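Local coordinates for Lmo0181 protein (Listeria monocytogenes serovar 1/2a, PDB 5F7V), which binds the cyclic glucan cycloalternan as an extracellular substrate-binding lipoprotein, probably delivering it to an ABC transporter for uptake, at residues V131-K136 with W253-F258; E157-K162 with I245-T250; N217-S222 with P226-L231. All blocks are in the same frame, centred on the assembly; numbering follows the deposited sequence. Where two conformers were deposited one is given.

Contact 1: V131-K136 with W253-F258. With GLC (alpha-D-glucopyranose), chain B; GLC (alpha-D-glucopyranose), chain C; GLC (alpha-D-glucopyranose), chain D.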
loop_
_atom_site.group_PDB
_atom_site.type_symbol
_atom_site.label_atom_id
_atom_site.label_comp_id
_atom_site.label_asym_id
_atom_site.label_seq_id
_atom_site.Cartn_x
_atom_site.Cartn_y
_atom_site.Cartn_z
ATOM N N VAL A 131 6.313 -1.789 -7.079
ATOM C CA VAL A 131 7.211 -1.997 -8.201
ATOM C C VAL A 131 8.010 -3.252 -7.937
ATOM O O VAL A 131 8.013 -3.791 -6.827
ATOM C CB VAL A 131 8.179 -0.811 -8.414
ATOM C CG1 VAL A 131 7.386 0.393 -8.908
ATOM C CG2 VAL A 131 8.936 -0.440 -7.162
ATOM N N THR A 132 8.671 -3.719 -8.988
ATOM C CA THR A 132 9.687 -4.773 -8.804
ATOM C C THR A 132 10.989 -4.120 -8.446
ATOM O O THR A 132 11.558 -3.387 -9.258
ATOM C CB THR A 132 9.823 -5.597 -10.076
ATOM O OG1 THR A 132 8.546 -6.175 -10.363
ATOM C CG2 THR A 132 10.882 -6.678 -9.907
ATOM N N ILE A 133 11.506 -4.433 -7.274
ATOM C CA ILE A 133 12.766 -3.886 -6.792
ATOM C C ILE A 133 13.808 -4.984 -6.964
ATOM O O ILE A 133 13.581 -6.116 -6.514
ATOM C CB ILE A 133 12.668 -3.455 -5.332
ATOM C CG1 ILE A 133 11.484 -2.495 -5.143
ATOM C CG2 ILE A 133 14.002 -2.832 -4.902
ATOM C CD1 ILE A 133 11.457 -1.788 -3.832
ATOM N N TYR A 134 14.916 -4.729 -7.633
ATOM C CA TYR A 134 15.825 -5.809 -7.945
ATOM C C TYR A 134 17.251 -5.464 -7.578
ATOM O O TYR A 134 17.698 -4.314 -7.613
ATOM C CB TYR A 134 15.704 -6.230 -9.412
ATOM C CG TYR A 134 16.034 -5.214 -10.469
ATOM C CD1 TYR A 134 15.069 -4.334 -10.941
ATOM C CD2 TYR A 134 17.295 -5.115 -11.039
ATOM C CE1 TYR A 134 15.330 -3.400 -11.945
ATOM C CE2 TYR A 134 17.559 -4.196 -12.026
ATOM C CZ TYR A 134 16.591 -3.332 -12.466
ATOM O OH TYR A 134 16.914 -2.463 -13.475
ATOM N N ASN A 135 17.958 -6.512 -7.163
ATOM C CA ASN A 135 19.358 -6.471 -6.751
ATOM C C ASN A 135 20.203 -6.655 -8.002
ATOM O O ASN A 135 20.351 -7.763 -8.517
ATOM C CB ASN A 135 19.600 -7.550 -5.708
ATOM C CG ASN A 135 21.020 -7.657 -5.216
ATOM O OD1 ASN A 135 21.957 -7.291 -5.914
ATOM N ND2 ASN A 135 21.164 -8.158 -3.995
ATOM N N LYS A 136 20.800 -5.555 -8.475
ATOM C CA LYS A 136 21.574 -5.575 -9.705
ATOM C C LYS A 136 22.837 -6.424 -9.554
ATOM O O LYS A 136 23.262 -7.029 -10.545
ATOM C CB LYS A 136 21.987 -4.171 -10.093
ATOM C CG LYS A 136 20.855 -3.250 -10.540
ATOM C CD LYS A 136 21.292 -1.809 -10.648
ATOM C CE LYS A 136 22.219 -1.631 -11.817
ATOM N NZ LYS A 136 22.572 -0.197 -11.969
ATOM N N TRP A 253 7.194 2.723 -0.490
ATOM C CA TRP A 253 7.387 3.044 0.934
ATOM C C TRP A 253 8.599 2.379 1.540
ATOM O O TRP A 253 8.954 2.729 2.661
ATOM C CB TRP A 253 6.136 2.714 1.785
ATOM C CG TRP A 253 5.624 1.338 1.600
ATOM C CD1 TRP A 253 5.971 0.220 2.321
ATOM C CD2 TRP A 253 4.630 0.921 0.664
ATOM N NE1 TRP A 253 5.296 -0.862 1.858
ATOM C CE2 TRP A 253 4.445 -0.467 0.855
ATOM C CE3 TRP A 253 3.852 1.573 -0.312
ATOM C CZ2 TRP A 253 3.537 -1.213 0.083
ATOM C CZ3 TRP A 253 2.949 0.823 -1.051
ATOM C CH2 TRP A 253 2.798 -0.543 -0.873
ATOM N N LEU A 254 9.247 1.461 0.820
ATOM C CA LEU A 254 10.500 0.873 1.305
ATOM C C LEU A 254 11.739 1.493 0.660
ATOM O O LEU A 254 12.842 1.060 0.973
ATOM C CB LEU A 254 10.511 -0.645 1.122
ATOM C CG LEU A 254 9.488 -1.327 2.041
ATOM C CD1 LEU A 254 9.599 -2.849 1.868
ATOM C CD2 LEU A 254 9.566 -0.939 3.514
ATOM N N PHE A 255 11.591 2.488 -0.202
ATOM C CA PHE A 255 12.777 3.107 -0.767
ATOM C C PHE A 255 13.668 3.710 0.322
ATOM O O PHE A 255 14.883 3.585 0.213
ATOM C CB PHE A 255 12.398 4.234 -1.723
ATOM C CG PHE A 255 11.908 3.799 -3.080
ATOM C CD1 PHE A 255 11.698 2.461 -3.432
ATOM C CD2 PHE A 255 11.566 4.790 -4.005
ATOM C CE1 PHE A 255 11.205 2.135 -4.680
ATOM C CE2 PHE A 255 11.092 4.469 -5.242
ATOM C CZ PHE A 255 10.895 3.137 -5.568
ATOM N N ASP A 256 13.118 4.320 1.373
ATOM C CA ASP A 256 13.966 4.856 2.439
ATOM C C ASP A 256 14.766 3.732 3.124
ATOM O O ASP A 256 15.974 3.896 3.293
ATOM C CB ASP A 256 13.142 5.637 3.472
ATOM C CG ASP A 256 14.001 6.243 4.556
ATOM O OD1 ASP A 256 14.636 7.266 4.263
ATOM O OD2 ASP A 256 14.084 5.668 5.673
ATOM N N MET A 257 14.126 2.619 3.488
ATOM C CA MET A 257 14.815 1.474 4.101
ATOM C C MET A 257 16.016 1.042 3.271
ATOM O O MET A 257 17.098 0.749 3.795
ATOM C CB MET A 257 13.832 0.291 4.204
ATOM C CG MET A 257 14.328 -0.985 4.852
ATOM S SD MET A 257 12.926 -2.076 5.111
ATOM C CE MET A 257 12.080 -1.340 6.502
ATOM N N PHE A 258 15.815 1.010 1.960
ATOM C CA PHE A 258 16.768 0.407 1.049
ATOM C C PHE A 258 17.867 1.367 0.637
ATOM O O PHE A 258 18.775 0.953 -0.065
ATOM C CB PHE A 258 16.065 -0.181 -0.174
ATOM C CG PHE A 258 15.149 -1.352 0.121
ATOM C CD1 PHE A 258 15.228 -2.134 1.275
ATOM C CD2 PHE A 258 14.184 -1.672 -0.784
ATOM C CE1 PHE A 258 14.376 -3.200 1.498
ATOM C CE2 PHE A 258 13.299 -2.733 -0.565
ATOM C CZ PHE A 258 13.394 -3.501 0.577
HETATM C C1 GLC B . 1.420 1.013 2.447
HETATM C C2 GLC B . 0.565 2.216 2.118
HETATM C C3 GLC B . -0.882 1.946 2.487
HETATM C C4 GLC B . -1.357 0.633 1.875
HETATM C C5 GLC B . -0.435 -0.505 2.294
HETATM C C6 GLC B . -0.778 -1.826 1.619
HETATM O O2 GLC B . 1.078 3.350 2.826
HETATM O O3 GLC B . -1.664 3.017 1.967
HETATM O O4 GLC B . -2.654 0.349 2.408
HETATM O O5 GLC B . 0.912 -0.188 1.878
HETATM O O6 GLC B . 0.305 -2.709 1.991
HETATM C C1 GLC C . 4.750 -4.900 2.021
HETATM C C2 GLC C . 5.621 -6.115 2.286
HETATM C C3 GLC C . 5.758 -6.413 3.758
HETATM C C4 GLC C . 6.131 -5.170 4.545
HETATM C C5 GLC C . 5.162 -4.044 4.248
HETATM C C6 GLC C . 5.709 -2.778 4.885
HETATM O O2 GLC C . 5.142 -7.264 1.576
HETATM O O3 GLC C . 6.621 -7.498 4.056
HETATM O O4 GLC C . 6.196 -5.453 5.938
HETATM O O5 GLC C . 5.153 -3.784 2.844
HETATM O O6 GLC C . 4.875 -1.633 4.674
HETATM C C1 GLC D . 3.788 -1.547 5.597
HETATM C C2 GLC D . 2.579 -1.052 4.827
HETATM C C3 GLC D . 2.748 0.383 4.358
HETATM C C4 GLC D . 3.052 1.247 5.565
HETATM C C5 GLC D . 4.342 0.723 6.209
HETATM C C6 GLC D . 4.789 1.565 7.398
HETATM O O2 GLC D . 2.356 -1.920 3.717
HETATM O O3 GLC D . 1.511 0.875 3.851
HETATM O O4 GLC D . 3.145 2.627 5.200
HETATM O O5 GLC D . 4.115 -0.625 6.629
HETATM O O6 GLC D . 3.862 1.342 8.460
#
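I133 sends CG1 anti to its carbonyl carbon (chi1 -54°) and then runs extended (chi2 -168°), which carries CD1 into the angle between two phenylalanine rings. F255 and F258 have similar first torsions, CG anti to the carbonyl carbon, and both offer a rim to that methyl: CD1 of I133 lies 4.0 Å from CE1 of F255 and 3.9 Å from CE2 of F258, near the plane of each ring. V131, two residues back on the same side of strand 119-135, adds CG2 at 4.2 Å from CE1 of F255. L254 CB rests over a face of F258, toward the rim. The contacts between the two segments are apolar; they lay the short, weakly bonded helical turn at about 255-258 on the sheet that holds strands 119-135 and 245-251 in a fold of the periplasmic-binding-protein type, with F240 and W265 also packing on I133. Just before that turn, W253 faces the glycan pocket. Glucose C1 of chain B sits 3.5 Å above the indole plane, over its centre, and C3 of the chain D sugar covers the same face nearer the rim, a CH-pi platform. At the indole edge, NE1 of W253 donates a nearly straight bond (167°) to ring oxygen O5 of the chain C glucose, 3.1 Å away.

Contact 2: E157-K162 with I245-T250. With GLC (alpha-D-glucopyranose), chain C.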
loop_
_atom_site.group_PDB
_atom_site.type_symbol
_atom_site.label_atom_id
_atom_site.label_comp_id
_atom_site.label_asym_id
_atom_site.label_seq_id
_atom_site.Cartn_x
_atom_site.Cartn_y
_atom_site.Cartn_z
ATOM N N GLU A 157 9.581 -15.346 -14.269
ATOM C CA GLU A 157 9.764 -16.686 -13.742
ATOM C C GLU A 157 11.067 -17.282 -14.240
ATOM O O GLU A 157 11.766 -17.938 -13.462
ATOM C CB GLU A 157 8.597 -17.579 -14.158
ATOM C CG GLU A 157 7.253 -17.244 -13.481
ATOM C CD GLU A 157 6.024 -17.931 -14.062
ATOM O OE1 GLU A 157 6.216 -18.877 -14.842
ATOM O OE2 GLU A 157 4.833 -17.652 -13.710
ATOM N N ALA A 158 11.407 -17.106 -15.495
ATOM C CA ALA A 158 12.643 -17.662 -16.023
ATOM C C ALA A 158 13.846 -16.991 -15.364
ATOM O O ALA A 158 14.826 -17.655 -14.954
ATOM C CB ALA A 158 12.747 -17.530 -17.522
ATOM N N ALA A 159 13.804 -15.672 -15.196
ATOM C CA ALA A 159 14.853 -14.919 -14.514
ATOM C C ALA A 159 14.980 -15.406 -13.106
ATOM O O ALA A 159 16.068 -15.694 -12.648
ATOM C CB ALA A 159 14.608 -13.440 -14.560
ATOM N N ALA A 160 13.861 -15.532 -12.405
ATOM C CA ALA A 160 13.865 -15.988 -11.015
ATOM C C ALA A 160 14.467 -17.372 -10.891
ATOM O O ALA A 160 15.200 -17.638 -9.933
ATOM C CB ALA A 160 12.462 -16.002 -10.442
ATOM N N LYS A 161 14.187 -18.270 -11.822
ATOM C CA LYS A 161 14.766 -19.597 -11.776
ATOM C C LYS A 161 16.282 -19.534 -11.937
ATOM O O LYS A 161 17.028 -20.181 -11.172
ATOM C CB LYS A 161 14.106 -20.501 -12.840
ATOM C CG LYS A 161 12.674 -20.898 -12.494
ATOM C CD LYS A 161 11.922 -21.522 -13.675
ATOM C CE LYS A 161 10.472 -21.717 -13.318
ATOM N NZ LYS A 161 9.725 -22.254 -14.491
ATOM N N LYS A 162 16.799 -18.750 -12.871
ATOM C CA LYS A 162 18.236 -18.649 -13.058
ATOM C C LYS A 162 18.934 -17.924 -11.912
ATOM O O LYS A 162 20.081 -18.207 -11.657
ATOM C CB LYS A 162 18.537 -17.912 -14.363
ATOM C CG LYS A 162 18.095 -18.729 -15.566
ATOM C CD LYS A 162 18.513 -18.125 -16.909
ATOM C CE LYS A 162 17.751 -16.867 -17.251
ATOM N NZ LYS A 162 18.146 -16.259 -18.550
ATOM N N ILE A 245 17.460 -12.060 -2.022
ATOM C CA ILE A 245 16.324 -12.011 -2.947
ATOM C C ILE A 245 16.699 -11.155 -4.161
ATOM O O ILE A 245 17.010 -9.977 -4.026
ATOM C CB ILE A 245 15.067 -11.494 -2.225
ATOM C CG1 ILE A 245 14.618 -12.405 -1.079
ATOM C CG2 ILE A 245 13.952 -11.261 -3.233
ATOM C CD1 ILE A 245 13.464 -11.931 -0.231
ATOM N N ALA A 246 16.647 -11.727 -5.356
ATOM C CA ALA A 246 16.994 -10.943 -6.534
ATOM C C ALA A 246 15.920 -9.957 -6.959
ATOM O O ALA A 246 16.261 -8.862 -7.408
ATOM C CB ALA A 246 17.332 -11.870 -7.693
ATOM N N MET A 247 14.641 -10.310 -6.809
ATOM C CA MET A 247 13.499 -9.460 -7.239
ATOM C C MET A 247 12.484 -9.464 -6.106
ATOM O O MET A 247 12.051 -10.516 -5.666
ATOM C CB MET A 247 12.818 -9.969 -8.513
ATOM C CG MET A 247 13.651 -9.822 -9.754
ATOM S SD MET A 247 12.879 -10.529 -11.204
ATOM C CE MET A 247 13.229 -12.291 -11.041
ATOM N N LEU A 248 12.107 -8.278 -5.640
ATOM C CA LEU A 248 11.159 -8.137 -4.542
ATOM C C LEU A 248 9.996 -7.263 -5.014
ATOM O O LEU A 248 10.219 -6.108 -5.391
ATOM C CB LEU A 248 11.843 -7.511 -3.341
ATOM C CG LEU A 248 10.965 -7.247 -2.129
ATOM C CD1 LEU A 248 10.456 -8.530 -1.528
ATOM C CD2 LEU A 248 11.780 -6.468 -1.115
ATOM N N HIS A 249 8.776 -7.786 -4.927
ATOM C CA HIS A 249 7.585 -6.990 -5.309
ATOM C C HIS A 249 7.061 -6.295 -4.060
ATOM O O HIS A 249 6.488 -6.926 -3.174
ATOM C CB HIS A 249 6.510 -7.928 -5.885
ATOM C CG HIS A 249 6.934 -8.550 -7.166
ATOM N ND1 HIS A 249 6.415 -8.171 -8.372
ATOM C CD2 HIS A 249 7.846 -9.508 -7.433
ATOM C CE1 HIS A 249 6.973 -8.875 -9.336
ATOM N NE2 HIS A 249 7.855 -9.689 -8.794
ATOM N N THR A 250 7.317 -4.999 -3.983
ATOM C CA THR A 250 6.962 -4.267 -2.769
ATOM C C THR A 250 6.799 -2.804 -3.078
ATOM O O THR A 250 7.006 -2.340 -4.204
ATOM C CB THR A 250 7.987 -4.537 -1.651
ATOM O OG1 THR A 250 7.415 -4.152 -0.407
ATOM C CG2 THR A 250 9.283 -3.825 -1.911
HETATM C C1 GLC C . 4.750 -4.900 2.021
HETATM C C2 GLC C . 5.621 -6.115 2.286
HETATM C C3 GLC C . 5.758 -6.413 3.758
HETATM C C4 GLC C . 6.131 -5.170 4.545
HETATM C C5 GLC C . 5.162 -4.044 4.248
HETATM C C6 GLC C . 5.709 -2.778 4.885
HETATM O O2 GLC C . 5.142 -7.264 1.576
HETATM O O3 GLC C . 6.621 -7.498 4.056
HETATM O O4 GLC C . 6.196 -5.453 5.938
HETATM O O5 GLC C . 5.153 -3.784 2.844
HETATM O O6 GLC C . 4.875 -1.633 4.674
#
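Van der Waals contact between M247 and A160 and A159 joins the strand to the helix, all through one methyl group. M247 leaves its strand with CG anti to the carbonyl carbon, continues extended through chi2, and bends at the sulfur (chi3 -80°), so that CE swings against the helix surface. There CE lies 3.8 Å from CB of A160 and 4.0 Å from CB of A159, reaching both methyls of consecutive residues. It also comes down on the helix backbone, 3.6 Å from N of A160. The small alanine side chains let the thioether end reach the main chain of the helix. All three residues are buried, and W151 packs on both A159 and M247.

No hydrogen bond passes between E157-K162 and I245-T250. Just ahead of the helical segment, however, E156 bonds to NE2 of H249 and so ties the strand to the helix. Separate anchors reach other parts of the chain: ND1 of H249 is bonded to E270, and E157 to H214.

Contact with the ligand belongs to the far end of the strand. T250 holds OG1 anti to its backbone N (chi1 -163°), placing it 3.7 Å from C1 of the chain C glucose, a van der Waals approach within the cycloalternan pocket.

Helix 153-163 packs on M247, just after the chain turns a corner at A246; strand 245-251 itself runs antiparallel to 119-135 and parallel to 171-174, whose T173 also packs on A160.

Contact 3: N217-S222 with P226-L231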
loop_
_atom_site.group_PDB
_atom_site.type_symbol
_atom_site.label_atom_id
_atom_site.label_comp_id
_atom_site.label_asym_id
_atom_site.label_seq_id
_atom_site.Cartn_x
_atom_site.Cartn_y
_atom_site.Cartn_z
ATOM N N ASN A 217 3.143 -21.505 -7.049
ATOM C CA ASN A 217 4.144 -22.429 -7.572
ATOM C C ASN A 217 5.548 -21.897 -7.398
ATOM O O ASN A 217 6.481 -22.717 -7.279
ATOM C CB ASN A 217 3.914 -22.673 -9.059
ATOM C CG ASN A 217 2.915 -23.754 -9.373
ATOM O OD1 ASN A 217 2.457 -24.451 -8.497
ATOM N ND2 ASN A 217 2.649 -23.926 -10.650
ATOM N N GLU A 218 5.743 -20.581 -7.377
ATOM C CA GLU A 218 7.088 -20.054 -7.115
ATOM C C GLU A 218 7.608 -20.468 -5.765
ATOM O O GLU A 218 8.811 -20.681 -5.563
ATOM C CB GLU A 218 7.060 -18.538 -7.189
ATOM C CG GLU A 218 6.853 -18.088 -8.615
ATOM C CD GLU A 218 7.050 -16.619 -8.845
ATOM O OE1 GLU A 218 6.727 -15.842 -7.924
ATOM O OE2 GLU A 218 7.469 -16.305 -9.994
ATOM N N VAL A 219 6.709 -20.629 -4.803
ATOM C CA VAL A 219 7.110 -21.064 -3.466
ATOM C C VAL A 219 7.170 -22.587 -3.373
ATOM O O VAL A 219 8.144 -23.126 -2.831
ATOM C CB VAL A 219 6.117 -20.530 -2.405
ATOM C CG1 VAL A 219 6.357 -21.166 -1.039
ATOM C CG2 VAL A 219 6.213 -19.016 -2.379
ATOM N N THR A 220 6.156 -23.312 -3.843
ATOM C CA THR A 220 6.021 -24.743 -3.553
ATOM C C THR A 220 6.625 -25.672 -4.596
ATOM O O THR A 220 6.924 -26.843 -4.256
ATOM C CB THR A 220 4.548 -25.127 -3.360
ATOM O OG1 THR A 220 3.898 -25.017 -4.625
ATOM C CG2 THR A 220 3.862 -24.246 -2.303
ATOM N N ASP A 221 6.818 -25.190 -5.822
ATOM C CA ASP A 221 7.103 -26.027 -6.994
ATOM C C ASP A 221 8.496 -25.707 -7.509
ATOM O O ASP A 221 9.402 -26.527 -7.319
ATOM C CB ASP A 221 6.025 -25.831 -8.068
ATOM C CG ASP A 221 6.201 -26.700 -9.281
ATOM O OD1 ASP A 221 6.911 -27.697 -9.180
ATOM O OD2 ASP A 221 5.610 -26.366 -10.337
ATOM N N SER A 222 8.687 -24.533 -8.108
ATOM C CA SER A 222 10.005 -24.146 -8.598
ATOM C C SER A 222 10.887 -23.690 -7.457
ATOM O O SER A 222 12.120 -23.646 -7.621
ATOM C CB SER A 222 9.883 -23.042 -9.640
ATOM O OG SER A 222 9.245 -21.913 -9.059
ATOM N N PRO A 226 11.017 -17.473 -1.302
ATOM C CA PRO A 226 11.071 -18.058 0.036
ATOM C C PRO A 226 9.674 -18.382 0.573
ATOM O O PRO A 226 8.720 -17.609 0.359
ATOM C CB PRO A 226 11.784 -16.974 0.849
ATOM C CG PRO A 226 11.519 -15.709 0.109
ATOM C CD PRO A 226 11.557 -16.097 -1.335
ATOM N N SER A 227 9.540 -19.505 1.261
ATOM C CA SER A 227 8.272 -19.918 1.824
ATOM C C SER A 227 8.022 -19.268 3.159
ATOM O O SER A 227 8.922 -18.661 3.725
ATOM C CB SER A 227 8.289 -21.398 2.046
ATOM O OG SER A 227 9.176 -21.708 3.093
ATOM N N PRO A 228 6.827 -19.479 3.734
ATOM C CA PRO A 228 6.599 -18.970 5.071
ATOM C C PRO A 228 7.602 -19.485 6.090
ATOM O O PRO A 228 8.085 -18.732 6.960
ATOM C CB PRO A 228 5.171 -19.448 5.373
ATOM C CG PRO A 228 4.499 -19.339 4.054
ATOM C CD PRO A 228 5.548 -19.837 3.080
ATOM N N ALA A 229 7.962 -20.748 5.971
ATOM C CA ALA A 229 9.002 -21.359 6.813
ATOM C C ALA A 229 10.324 -20.604 6.620
ATOM O O ALA A 229 10.970 -20.237 7.586
ATOM C CB ALA A 229 9.177 -22.840 6.490
ATOM N N ASP A 230 10.715 -20.346 5.371
ATOM C CA ASP A 230 11.955 -19.603 5.138
ATOM C C ASP A 230 11.915 -18.185 5.735
ATOM O O ASP A 230 12.946 -17.625 6.148
ATOM C CB ASP A 230 12.214 -19.490 3.626
ATOM C CG ASP A 230 12.389 -20.832 2.911
ATOM O OD1 ASP A 230 13.022 -21.749 3.483
ATOM O OD2 ASP A 230 11.971 -20.990 1.750
ATOM N N LEU A 231 10.742 -17.570 5.763
ATOM C CA LEU A 231 10.552 -16.208 6.255
ATOM C C LEU A 231 10.159 -16.125 7.730
ATOM O O LEU A 231 10.013 -15.001 8.230
ATOM C CB LEU A 231 9.448 -15.539 5.444
ATOM C CG LEU A 231 9.745 -15.260 3.992
ATOM C CD1 LEU A 231 8.495 -14.930 3.202
ATOM C CD2 LEU A 231 10.755 -14.133 3.904
#
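V219 lays its CG1 methyl over the CA and CB of S227, 3.7 Å and 3.6 Å away, near the end of helix 206-220. CG1 stands opposite the backbone N about the CA-CB bond (chi1 170°), which aims it at the start of the next helical turn, where CD of P228 borders the same methyl more loosely at 4.4 Å. The other branch, CG2, comes within 4.0 Å of the carbonyl O of P226. One valine thus spans three successive residues, P226 to P228, touching main chain as much as side chain.

S227 meets the valine with its carbon atoms and keeps its hydroxyl for the helix it begins. Its OG, set between the backbone N and the carbonyl carbon (chi1 70°), accepts from N of D230 at 3.1 Å. In return, N of S227 donates to OD2 of D230 at 2.9 Å, almost straight at 172°, on the anti side of the carboxylate and somewhat out of its plane. These reciprocal bonds form a capping box that starts the short, weakly bonded helix 228-231. In the other segment, O of N217 accepts from N of D221 and N of S222 as helix 206-220 finishes.

L376 of helix 361-376 also packs on V219 and P228. S227 and D230 pair with each other, and N217 O is taken by D221 and S222; the join is left to aliphatic carbon and one carbonyl oxygen, partly buried and held by van der Waals contact, without a hydrogen bond between the two segments.

How the contacts relate
The three contacts are nested along the chain: contact 3 falls within the loop closed by contact 2, which itself lies inside the loop closed by contact 1. Contacts 1 and 2, with centres 13 Å apart, share one sheet, where strands 119-135 and 245-251 pair antiparallel; strand 245-251 then leads on to helix 255-258, and both contacts touch the glucose of chain C. Contact 3 lies 12 Å from contact 2, centre to centre, meeting it through E157 with E218 and I245 with P226, but does not touch contact 1, whose centre is about 21 Å off, nearest atoms about 10 Å apart. The series thus runs from the cycloalternan pocket, through the sheet and helix 153-163, to the join of helix 206-220 with the short helical turn 228-231.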